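Local coordinates for oxidoreductase, Gfo/Idh/MocA family (Pseudomonas syringae pv. tomato, PDB 3DTY), which is probably an NAD(P)-dependent oxidoreductase of the Gfo/Idh/MocA family, with a Rossmann nucleotide-binding domain and bound magnesium, at residues A[117-121]-A[122-126]; A[125-128]-A[129-132]. All blocks are in the same frame, centred on the assembly; numbering follows the deposited sequence.

Contact 1: residues A[117-121]-A[122-126]; sequences PLCFT and VEQAE. With MG (magnesium ion), chain F.
T121 and Q124 form a capping box at the start of helix 122-134, with T121 in the N-cap position. In one half of the box the backbone N of Q124 donates to T121 OG1 over 3.1 Å. T121 chi1 of 72° sets the hydroxyl between its own N and carbonyl carbon, turned to the first helical turn, although OG1 sits too close to the Q124 chain for its place to be certain. In the other half Q124 reaches back: beyond CG its chain is extended (chi2 174°), and OE1 takes a weak bond from T121 N at 3.3 Å. F120 N has a single N-H to share: its shorter bond goes to a water, and a weak, longer one to Q124 OE1. The same water donates to Q124 OE1 at 2.6 Å and so reinforces this end. Backbone pairing takes over from here, as A125 N donates to T121 O across 2.9 Å. Outside these segments, E375 OE1 accepts from V122 N.

Apolar contact is made by C119 SG, 3.6 Å from A125 CB; the C119 side chain also touches V371 of helix 364-382 and Y99 of helix 98-107.

Metal binding occupies the exposed flank. E123 OE2 coordinates the magnesium ion at 2.1 Å, and one metal-bound water also donates to E123 O at 3.1 Å.

The chemistry implies that the first-turn amides of V122, Q124 and A125 are all satisfied, two of them by the turn itself, while E123 holds the magnesium through its side chain directly and through its carbonyl by way of water.

Contact 2: residues A[125-128]-A[129-132]; sequences AENL and RELS. With MG (magnesium ion), chain F.
Helix 122-134 is the helical link of a Rossmann beta-alpha-beta unit, and along its middle turns E126 pairs with R129 while N127 binds a magnesium ion and E130 faces one of the ion's waters. The salt bridge runs from E126 OE1 to R129 NH1 at 3.1 Å, between side chains lying side by side and pointing the same way. The carboxylate and guanidinium planes are 63° apart, and the contact is made by one oxygen and one nitrogen. A bend at chi3 (-90°) swings the guanidinium round, and its NH2 makes a further salt bridge to D365. The arginine is therefore shared between two carboxylates.

On the metal face N127 OD1 binds magnesium at 2.2 Å. Its ND2 is hydrogen-bonded to Y99 OH, which probably fixes the amide's rotation with the oxygen turned to the ion. E130, one turn on, acts in the second shell: a metal-bound water lying 2.3 Å from magnesium donates to E130 OE1 at 3.1 Å. The carboxylate would thus help to offset the ion's charge without touching it.

Regular i to i+4 backbone bonds hold the helix, from L131 N to N127 O at 2.9 Å and from S132 N to L128 O at 2.7 Å. S132 OG is bonded to R137 O in the connection to strand 139-141.

The helix lies between two others: L128 and L131 pack on helix 98-107, whereas A125 and R129 rest on helix 364-382.

How the contacts relate
Contacts 1 and 2 follow one another along the chain, sharing A125 and E126, with centres about 9 Å apart. Contact 1 covers the loop after strand 111-114 and the first turn of helix 122-134; contact 2 carries that helix on toward strand 139-141, all within the Rossmann-fold region. L118 CG packs against L128 CD1 at 3.6 Å, tying the loop to the second segment pair. One magnesium ion joins them: E123 from contact 1 and N127 from contact 2, four residues apart, supply its two protein ligands, and four waters complete six-fold coordination. The metal therefore bridges successive turns on one face of the helix.

Contact 1: residues A[117-121]-A[122-126]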
loop_
_atom_site.group_PDB
_atom_site.type_symbol
_atom_site.label_atom_id
_atom_site.label_comp_id
_atom_site.label_asym_id
_atom_site.label_seq_id
_atom_site.Cartn_x
_atom_site.Cartn_y
_atom_site.Cartn_z
ATOM N N PRO A 117 7.454 -3.133 -32.043
ATOM C CA PRO A 117 6.325 -2.671 -32.849
ATOM C C PRO A 117 6.215 -3.493 -34.126
ATOM O O PRO A 117 7.135 -4.224 -34.489
ATOM C CB PRO A 117 6.685 -1.224 -33.131
ATOM C CG PRO A 117 8.165 -1.318 -33.341
ATOM C CD PRO A 117 8.609 -2.227 -32.196
ATOM N N LEU A 118 5.080 -3.369 -34.800
ATOM C CA LEU A 118 4.843 -4.084 -36.043
ATOM C C LEU A 118 5.796 -3.570 -37.118
ATOM O O LEU A 118 6.319 -4.332 -37.929
ATOM C CB LEU A 118 3.405 -3.862 -36.491
ATOM C CG LEU A 118 3.032 -4.539 -37.801
ATOM C CD1 LEU A 118 3.134 -6.048 -37.643
ATOM C CD2 LEU A 118 1.624 -4.127 -38.188
ATOM N N CYS A 119 6.007 -2.259 -37.115
ATOM C CA CYS A 119 6.889 -1.606 -38.069
ATOM C C CYS A 119 7.034 -0.146 -37.642
ATOM O O CYS A 119 6.606 0.222 -36.543
ATOM C CB CYS A 119 6.312 -1.718 -39.487
ATOM S SG CYS A 119 4.564 -1.254 -39.629
ATOM N N PHE A 120 7.631 0.684 -38.490
ATOM C CA PHE A 120 7.838 2.085 -38.134
ATOM C C PHE A 120 6.884 3.103 -38.747
ATOM O O PHE A 120 6.601 4.134 -38.131
ATOM C CB PHE A 120 9.274 2.500 -38.456
ATOM C CG PHE A 120 10.310 1.804 -37.618
ATOM C CD1 PHE A 120 10.049 1.489 -36.287
ATOM C CD2 PHE A 120 11.560 1.501 -38.147
ATOM C CE1 PHE A 120 11.019 0.889 -35.490
ATOM C CE2 PHE A 120 12.541 0.901 -37.362
ATOM C CZ PHE A 120 12.272 0.590 -36.029
ATOM N N THR A 121 6.383 2.830 -39.946
ATOM C CA THR A 121 5.490 3.779 -40.603
ATOM C C THR A 121 4.095 3.214 -40.851
ATOM O O THR A 121 3.921 2.010 -41.022
ATOM C CB THR A 121 6.042 4.210 -41.961
ATOM O OG1 THR A 121 5.923 3.113 -42.871
ATOM C CG2 THR A 121 7.514 4.626 -41.849
ATOM N N VAL A 122 3.111 4.107 -40.881
ATOM C CA VAL A 122 1.725 3.723 -41.127
ATOM C C VAL A 122 1.580 3.071 -42.502
ATOM O O VAL A 122 0.843 2.093 -42.656
ATOM C CB VAL A 122 0.788 4.951 -41.034
ATOM C CG1 VAL A 122 -0.627 4.582 -41.485
ATOM C CG2 VAL A 122 0.766 5.474 -39.599
ATOM N N GLU A 123 2.286 3.604 -43.496
ATOM C CA GLU A 123 2.223 3.060 -44.855
ATOM C C GLU A 123 2.668 1.595 -44.859
ATOM O O GLU A 123 2.038 0.754 -45.504
ATOM C CB GLU A 123 3.100 3.895 -45.805
ATOM C CG GLU A 123 3.033 3.505 -47.288
ATOM C CD GLU A 123 3.875 2.279 -47.616
ATOM O OE1 GLU A 123 4.998 2.170 -47.081
ATOM O OE2 GLU A 123 3.427 1.431 -48.422
ATOM N N GLN A 124 3.752 1.293 -44.148
ATOM C CA GLN A 124 4.230 -0.083 -44.066
ATOM C C GLN A 124 3.163 -0.899 -43.338
ATOM O O GLN A 124 2.803 -1.989 -43.775
ATOM C CB GLN A 124 5.557 -0.165 -43.297
ATOM C CG GLN A 124 6.709 0.556 -43.966
ATOM C CD GLN A 124 7.966 0.572 -43.114
ATOM O OE1 GLN A 124 7.899 0.624 -41.885
ATOM N NE2 GLN A 124 9.118 0.548 -43.765
ATOM N N ALA A 125 2.651 -0.359 -42.234
ATOM C CA ALA A 125 1.617 -1.047 -41.461
ATOM C C ALA A 125 0.414 -1.419 -42.332
ATOM O O ALA A 125 -0.088 -2.544 -42.261
ATOM C CB ALA A 125 1.164 -0.174 -40.315
ATOM N N GLU A 126 -0.047 -0.474 -43.148
ATOM C CA GLU A 126 -1.189 -0.711 -44.028
ATOM C C GLU A 126 -0.862 -1.776 -45.070
ATOM O O GLU A 126 -1.756 -2.486 -45.534
ATOM C CB GLU A 126 -1.606 0.587 -44.727
ATOM C CG GLU A 126 -1.980 1.706 -43.773
ATOM C CD GLU A 126 -3.372 1.559 -43.198
ATOM O OE1 GLU A 126 -3.925 0.440 -43.230
ATOM O OE2 GLU A 126 -3.912 2.570 -42.702
HETATM MG MG MG F . 1.708 0.911 -49.477
HETATM O O HOH W 1 9.648 -0.265 -40.256
HETATM O O HOH W 2 7.049 4.028 -45.136
HETATM O O HOH W 3 0.245 1.190 -47.973
HETATM O O HOH W 4 -0.331 0.105 -50.131
HETATM O O HOH W 5 1.152 2.476 -50.364
HETATM O O HOH W 6 2.581 -0.108 -50.863
#

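Contact 2: residues A[125-128]-A[129-132]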
loop_
_atom_site.group_PDB
_atom_site.type_symbol
_atom_site.label_atom_id
_atom_site.label_comp_id
_atom_site.label_asym_id
_atom_site.label_seq_id
_atom_site.Cartn_x
_atom_site.Cartn_y
_atom_site.Cartn_z
ATOM N N ALA A 125 2.651 -0.359 -42.234
ATOM C CA ALA A 125 1.617 -1.047 -41.461
ATOM C C ALA A 125 0.414 -1.419 -42.332
ATOM O O ALA A 125 -0.088 -2.544 -42.261
ATOM C CB ALA A 125 1.164 -0.174 -40.315
ATOM N N GLU A 126 -0.047 -0.474 -43.148
ATOM C CA GLU A 126 -1.189 -0.711 -44.028
ATOM C C GLU A 126 -0.862 -1.776 -45.070
ATOM O O GLU A 126 -1.756 -2.486 -45.534
ATOM C CB GLU A 126 -1.606 0.587 -44.727
ATOM C CG GLU A 126 -1.980 1.706 -43.773
ATOM C CD GLU A 126 -3.372 1.559 -43.198
ATOM O OE1 GLU A 126 -3.925 0.440 -43.230
ATOM O OE2 GLU A 126 -3.912 2.570 -42.702
ATOM N N ASN A 127 0.415 -1.886 -45.439
ATOM C CA ASN A 127 0.843 -2.895 -46.413
ATOM C C ASN A 127 0.719 -4.290 -45.810
ATOM O O ASN A 127 0.257 -5.222 -46.470
ATOM C CB ASN A 127 2.301 -2.689 -46.844
ATOM C CG ASN A 127 2.501 -1.431 -47.656
ATOM O OD1 ASN A 127 1.546 -0.851 -48.165
ATOM N ND2 ASN A 127 3.757 -1.011 -47.798
ATOM N N LEU A 128 1.146 -4.431 -44.558
ATOM C CA LEU A 128 1.079 -5.715 -43.876
ATOM C C LEU A 128 -0.383 -6.119 -43.685
ATOM O O LEU A 128 -0.743 -7.287 -43.847
ATOM C CB LEU A 128 1.805 -5.627 -42.530
ATOM C CG LEU A 128 3.299 -5.269 -42.602
ATOM C CD1 LEU A 128 3.900 -5.227 -41.203
ATOM C CD2 LEU A 128 4.025 -6.305 -43.448
ATOM N N ARG A 129 -1.225 -5.144 -43.353
ATOM C CA ARG A 129 -2.653 -5.392 -43.169
ATOM C C ARG A 129 -3.259 -5.877 -44.491
ATOM O O ARG A 129 -4.063 -6.812 -44.510
ATOM C CB ARG A 129 -3.359 -4.110 -42.714
ATOM C CG ARG A 129 -4.879 -4.203 -42.729
ATOM C CD ARG A 129 -5.520 -2.852 -42.452
ATOM N NE ARG A 129 -5.747 -2.647 -41.034
ATOM C CZ ARG A 129 -6.079 -1.481 -40.489
ATOM N NH1 ARG A 129 -6.215 -0.403 -41.252
ATOM N NH2 ARG A 129 -6.293 -1.400 -39.181
ATOM N N GLU A 130 -2.878 -5.225 -45.590
ATOM C CA GLU A 130 -3.356 -5.616 -46.916
ATOM C C GLU A 130 -2.955 -7.072 -47.196
ATOM O O GLU A 130 -3.788 -7.896 -47.592
ATOM C CB GLU A 130 -2.751 -4.701 -47.990
ATOM C CG GLU A 130 -3.472 -3.366 -48.202
ATOM C CD GLU A 130 -2.574 -2.288 -48.829
ATOM O OE1 GLU A 130 -1.717 -2.624 -49.678
ATOM O OE2 GLU A 130 -2.736 -1.097 -48.471
ATOM N N LEU A 131 -1.681 -7.384 -46.985
ATOM C CA LEU A 131 -1.168 -8.736 -47.212
ATOM C C LEU A 131 -1.823 -9.756 -46.289
ATOM O O LEU A 131 -2.076 -10.899 -46.684
ATOM C CB LEU A 131 0.339 -8.772 -46.995
ATOM C CG LEU A 131 1.176 -8.062 -48.059
ATOM C CD1 LEU A 131 2.606 -7.953 -47.565
ATOM C CD2 LEU A 131 1.115 -8.829 -49.380
ATOM N N SER A 132 -2.090 -9.338 -45.057
ATOM C CA SER A 132 -2.716 -10.219 -44.086
ATOM C C SER A 132 -4.091 -10.658 -44.581
ATOM O O SER A 132 -4.442 -11.832 -44.499
ATOM C CB SER A 132 -2.857 -9.512 -42.736
ATOM O OG SER A 132 -3.451 -10.380 -41.789
HETATM MG MG MG F . 1.708 0.911 -49.477
HETATM O O HOH W 4 -0.331 0.105 -50.131
HETATM O O HOH W 3 0.245 1.190 -47.973
HETATM O O HOH W 5 1.152 2.476 -50.364
HETATM O O HOH W 6 2.581 -0.108 -50.863
#